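Local coordinates for protein nucleoside hydrolase, putative (Trypanosoma brucei, PDB 3FZ0) that is a putative nucleoside hydrolase that carries a bound calcium ion, at residues F86-G90 and F91-G95; W242-F245 and I246-F250. The protein carries 2 engineered substitutions. All coordinates share one frame; numbering follows the deposited sequence.

Contact 1. Residues F86-G90 and F91-G95; sequences FGSDG and FGDAG
Asp93 reaches back over the turn Gly87-Gly90 and takes three hydrogen bonds on one carboxylate. Its OD2 accepts from Ser88 N at 2.8 Å, through the syn lone pair. OD1 is shared: Ser88 OG lies 2.7 Å from Asp93 OD1, and Asp89 N meets it from the opposite face of the carboxylate plane. With CG beside the backbone N (chi1 -52°), Asp93 brings both oxygens to the N-H groups of Ser88 and Asp89, the central residues of the type I turn, which Gly90 N closes onto Gly87 O.

Asp89 answers in the other direction. Its OD1 accepts from Phe91 N at 2.8 Å, an Asx turn, and, more straightly, from Asp93 N (160°), again from opposite faces. The side chains pass in opposite directions, their carboxylate planes 39° apart, with Asp89 OD1 3.2 Å from Asp93 OD1; nearby N-H groups probably offset the repulsion. Further out, Gly92 N bonds to Phe86 O, and a water links Asp89 OD2 to Ala94 N.

This loop joins strand 66-68 to helix 101-104. There Phe91 packs on Phe245 and Leu249 of helix 241-249, Asn52 of helix 46-60 binds Asp89 O, and Phe86 touches Asp18 of helix 17-27.

Contact 2. Residues W242-F245 and I246-F250; sequences WQEF and IEKLF
Four successive i to i+4 backbone hydrogen bonds join 242-245 to 246-250, from Ile246 N to Trp242 O through Leu249 N to Phe245 O, with N-H...O angles of at least 153° and the shortest, Glu247 N to Gln243 O, at 2.8 Å.

On the more polar side of the helix, Glu244 and Lys248 lie side by side and point the same way. Lys248 NZ donates to Glu244 OE1 at 3.0 Å, a salt bridge that uses the anti lone pair of the carboxylate oxygen. Both chains are extended beyond CG, and Lys248 CE passes 4.0 Å from Glu244 CG, so methylene packing accompanies the charge pairing. The first torsions differ: Glu244 CG is anti to the backbone N (chi1 169°), whereas Lys248 CG stands beside its own N (chi1 -78°), and this lets the two ends converge one turn apart.

This is the i to i+4 pairing of an amphipathic alpha-helix, here helix 241-249 of the nucleoside hydrolase fold, packed against helices 17-27, 46-60 and 345-356.

Its apolar side brings Phe245 and Leu249 together. Their side chains cross at a slant, Phe245 CE2 lying 4.1 Å from Leu249 CD2, while Leu249 CB rests 3.3 Å from Phe245 O. The Phe245 ring also stacks with Phe96 and touches Leu56 and Leu59 of helix 46-60. Ile246 turns CG1 back along the helix to within 3.3 Å of Trp242 O, and its side chain meets Ile21 and Met24. The polar ends of other residues look outward from the segment: Trp242 NE1 bonds to Tyr358 O, Gln243 NE2 to Leu224 O, and Glu247 forms a salt bridge with Arg227.

Both contacts are mainly buried and local, yet their chemistry differs. In contact 1, an irregular loop is held by carboxylates that accept backbone N-H groups; contact 2 relies on regular helical bonds, with one salt bridge and apolar packing between side chains. Each keeps charged groups at its partly exposed positions, Asp89 and Asp93 in the first, Glu244 and Lys248 in the second. The two meet directly, their centres about 11 Å apart: Phe86 CE2 lies 3.6 Å from Phe250 CE1 in an edge-to-face pair, and Ala94 CB sits 3.8 Å from Lys248 CB. Both also pack on helices 17-27 and 46-60. Contact 1 lies nearer the calcium ion, about 8 Å from the Phe86 side chain.

Contact 1. Residues F86-G90 and F91-G95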
loop_
_atom_site.group_PDB
_atom_site.type_symbol
_atom_site.label_atom_id
_atom_site.label_comp_id
_atom_site.label_asym_id
_atom_site.label_seq_id
_atom_site.Cartn_x
_atom_site.Cartn_y
_atom_site.Cartn_z
ATOM N N PHE B 86 30.958 8.913 2.804
ATOM C CA PHE B 86 32.182 9.228 2.112
ATOM C C PHE B 86 32.511 10.702 2.110
ATOM O O PHE B 86 33.516 11.085 1.545
ATOM C CB PHE B 86 32.127 8.670 0.676
ATOM C CG PHE B 86 32.443 7.208 0.603
ATOM C CD1 PHE B 86 31.404 6.261 0.478
ATOM C CD2 PHE B 86 33.777 6.761 0.707
ATOM C CE1 PHE B 86 31.690 4.865 0.433
ATOM C CE2 PHE B 86 34.088 5.405 0.674
ATOM C CZ PHE B 86 33.038 4.445 0.535
ATOM N N GLY B 87 31.667 11.522 2.733
ATOM C CA GLY B 87 31.847 12.985 2.735
ATOM C C GLY B 87 30.786 13.788 1.958
ATOM O O GLY B 87 29.915 13.225 1.292
ATOM N N SER B 88 30.865 15.117 2.023
ATOM C CA SER B 88 29.836 15.936 1.384
ATOM C C SER B 88 29.704 15.747 -0.140
ATOM O O SER B 88 28.622 15.966 -0.678
ATOM C CB SER B 88 29.978 17.414 1.765
ATOM O OG SER B 88 31.111 18.013 1.178
ATOM N N ASP B 89 30.783 15.330 -0.811
ATOM C CA ASP B 89 30.765 15.101 -2.255
ATOM C C ASP B 89 30.748 13.613 -2.596
ATOM O O ASP B 89 30.927 13.236 -3.749
ATOM C CB ASP B 89 31.930 15.828 -2.965
ATOM C CG ASP B 89 33.348 15.254 -2.619
ATOM O OD1 ASP B 89 33.489 14.293 -1.812
ATOM O OD2 ASP B 89 34.345 15.793 -3.170
ATOM N N GLY B 90 30.561 12.775 -1.572
ATOM C CA GLY B 90 30.655 11.310 -1.686
ATOM C C GLY B 90 31.977 10.752 -2.184
ATOM O O GLY B 90 32.020 9.605 -2.668
ATOM N N PHE B 91 33.057 11.536 -2.063
ATOM C CA PHE B 91 34.316 11.238 -2.757
ATOM C C PHE B 91 35.569 11.673 -1.964
ATOM O O PHE B 91 36.674 11.846 -2.524
ATOM C CB PHE B 91 34.302 11.891 -4.152
ATOM C CG PHE B 91 34.691 10.952 -5.281
ATOM C CD1 PHE B 91 33.937 9.800 -5.552
ATOM C CD2 PHE B 91 35.777 11.243 -6.097
ATOM C CE1 PHE B 91 34.289 8.947 -6.595
ATOM C CE2 PHE B 91 36.140 10.388 -7.135
ATOM C CZ PHE B 91 35.394 9.237 -7.387
ATOM N N GLY B 92 35.377 11.862 -0.658
ATOM C CA GLY B 92 36.427 12.176 0.270
ATOM C C GLY B 92 36.579 13.613 0.690
ATOM O O GLY B 92 37.375 13.870 1.568
ATOM N N ASP B 93 35.818 14.549 0.112
ATOM C CA ASP B 93 36.121 16.003 0.214
ATOM C C ASP B 93 37.638 16.233 0.193
ATOM O O ASP B 93 38.202 16.887 1.066
ATOM C CB ASP B 93 35.443 16.675 1.441
ATOM C CG ASP B 93 33.915 16.397 1.515
ATOM O OD1 ASP B 93 33.204 16.522 0.475
ATOM O OD2 ASP B 93 33.414 16.051 2.620
ATOM N N ALA B 94 38.294 15.683 -0.820
ATOM C CA ALA B 94 39.740 15.459 -0.768
ATOM C C ALA B 94 40.592 16.491 -1.464
ATOM O O ALA B 94 41.812 16.439 -1.345
ATOM C CB ALA B 94 40.078 14.073 -1.316
ATOM N N GLY B 95 39.958 17.416 -2.184
ATOM C CA GLY B 95 40.641 18.446 -2.940
ATOM C C GLY B 95 41.338 17.911 -4.176
ATOM O O GLY B 95 42.335 18.468 -4.600
HETATM O O HOH W 1 36.708 14.535 -2.989
#

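Contact 2. Residues W242-F245 and I246-F250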
loop_
_atom_site.group_PDB
_atom_site.type_symbol
_atom_site.label_atom_id
_atom_site.label_comp_id
_atom_site.label_asym_id
_atom_site.label_seq_id
_atom_site.Cartn_x
_atom_site.Cartn_y
_atom_site.Cartn_z
ATOM N N TRP B 242 47.730 5.354 -7.188
ATOM C CA TRP B 242 46.524 4.568 -6.853
ATOM C C TRP B 242 46.291 4.506 -5.336
ATOM O O TRP B 242 45.195 4.718 -4.865
ATOM C CB TRP B 242 46.566 3.113 -7.403
ATOM C CG TRP B 242 47.112 2.864 -8.813
ATOM C CD1 TRP B 242 48.075 1.961 -9.147
ATOM C CD2 TRP B 242 46.710 3.485 -10.054
ATOM N NE1 TRP B 242 48.313 1.984 -10.497
ATOM C CE2 TRP B 242 47.492 2.906 -11.081
ATOM C CE3 TRP B 242 45.787 4.484 -10.392
ATOM C CZ2 TRP B 242 47.378 3.280 -12.435
ATOM C CZ3 TRP B 242 45.680 4.871 -11.739
ATOM C CH2 TRP B 242 46.488 4.262 -12.744
ATOM N N GLN B 243 47.312 4.196 -4.562
ATOM C CA GLN B 243 47.154 4.147 -3.104
ATOM C C GLN B 243 46.849 5.526 -2.526
ATOM O O GLN B 243 45.966 5.664 -1.688
ATOM C CB GLN B 243 48.382 3.541 -2.446
ATOM C CG GLN B 243 48.740 2.142 -2.945
ATOM C CD GLN B 243 50.141 1.752 -2.526
ATOM O OE1 GLN B 243 51.070 2.500 -2.779
ATOM N NE2 GLN B 243 50.298 0.609 -1.861
ATOM N N GLU B 244 47.555 6.542 -3.006
ATOM C CA GLU B 244 47.328 7.923 -2.541
ATOM C C GLU B 244 45.863 8.339 -2.739
ATOM O O GLU B 244 45.215 8.838 -1.814
ATOM C CB GLU B 244 48.260 8.906 -3.239
ATOM C CG GLU B 244 47.888 10.347 -2.980
ATOM C CD GLU B 244 48.847 11.313 -3.608
ATOM O OE1 GLU B 244 48.449 12.486 -3.741
ATOM O OE2 GLU B 244 49.992 10.920 -3.965
ATOM N N PHE B 245 45.360 8.080 -3.940
ATOM C CA PHE B 245 43.987 8.374 -4.292
ATOM C C PHE B 245 42.995 7.609 -3.405
ATOM O O PHE B 245 42.043 8.202 -2.918
ATOM C CB PHE B 245 43.752 8.100 -5.795
ATOM C CG PHE B 245 42.328 8.322 -6.254
ATOM C CD1 PHE B 245 41.940 9.538 -6.788
ATOM C CD2 PHE B 245 41.388 7.298 -6.189
ATOM C CE1 PHE B 245 40.624 9.737 -7.238
ATOM C CE2 PHE B 245 40.068 7.489 -6.635
ATOM C CZ PHE B 245 39.689 8.694 -7.157
ATOM N N ILE B 246 43.214 6.305 -3.209
ATOM C CA ILE B 246 42.352 5.511 -2.345
ATOM C C ILE B 246 42.394 6.044 -0.916
ATOM O O ILE B 246 41.352 6.229 -0.314
ATOM C CB ILE B 246 42.632 3.959 -2.435
ATOM C CG1 ILE B 246 42.340 3.455 -3.869
ATOM C CG2 ILE B 246 41.824 3.157 -1.334
ATOM C CD1 ILE B 246 42.720 2.014 -4.117
ATOM N N GLU B 247 43.571 6.367 -0.397
ATOM C CA GLU B 247 43.640 6.962 0.952
ATOM C C GLU B 247 42.800 8.238 1.077
ATOM O O GLU B 247 42.114 8.427 2.089
ATOM C CB GLU B 247 45.078 7.198 1.455
ATOM C CG GLU B 247 45.155 7.471 2.933
ATOM C CD GLU B 247 46.557 7.833 3.440
ATOM O OE1 GLU B 247 46.738 7.836 4.664
ATOM O OE2 GLU B 247 47.485 8.120 2.640
ATOM N N LYS B 248 42.847 9.095 0.061
ATOM C CA LYS B 248 42.106 10.351 0.093
ATOM C C LYS B 248 40.599 10.134 -0.072
ATOM O O LYS B 248 39.787 10.809 0.562
ATOM C CB LYS B 248 42.624 11.303 -0.987
ATOM C CG LYS B 248 43.933 12.031 -0.657
ATOM C CD LYS B 248 44.349 12.813 -1.888
ATOM C CE LYS B 248 45.703 13.411 -1.770
ATOM N NZ LYS B 248 45.990 14.133 -3.028
ATOM N N LEU B 249 40.240 9.187 -0.937
ATOM C CA LEU B 249 38.844 8.847 -1.207
ATOM C C LEU B 249 38.091 8.324 0.012
ATOM O O LEU B 249 36.921 8.632 0.184
ATOM C CB LEU B 249 38.800 7.797 -2.293
ATOM C CG LEU B 249 37.460 7.343 -2.794
ATOM C CD1 LEU B 249 36.740 8.443 -3.602
ATOM C CD2 LEU B 249 37.710 6.105 -3.618
ATOM N N PHE B 250 38.785 7.564 0.862
ATOM C CA PHE B 250 38.180 6.865 2.001
ATOM C C PHE B 250 38.384 7.600 3.329
ATOM O O PHE B 250 37.955 7.115 4.369
ATOM C CB PHE B 250 38.742 5.424 2.105
ATOM C CG PHE B 250 37.932 4.392 1.369
ATOM C CD1 PHE B 250 37.668 4.525 0.016
ATOM C CD2 PHE B 250 37.422 3.284 2.057
ATOM C CE1 PHE B 250 36.913 3.584 -0.661
ATOM C CE2 PHE B 250 36.639 2.327 1.401
ATOM C CZ PHE B 250 36.390 2.475 0.017
#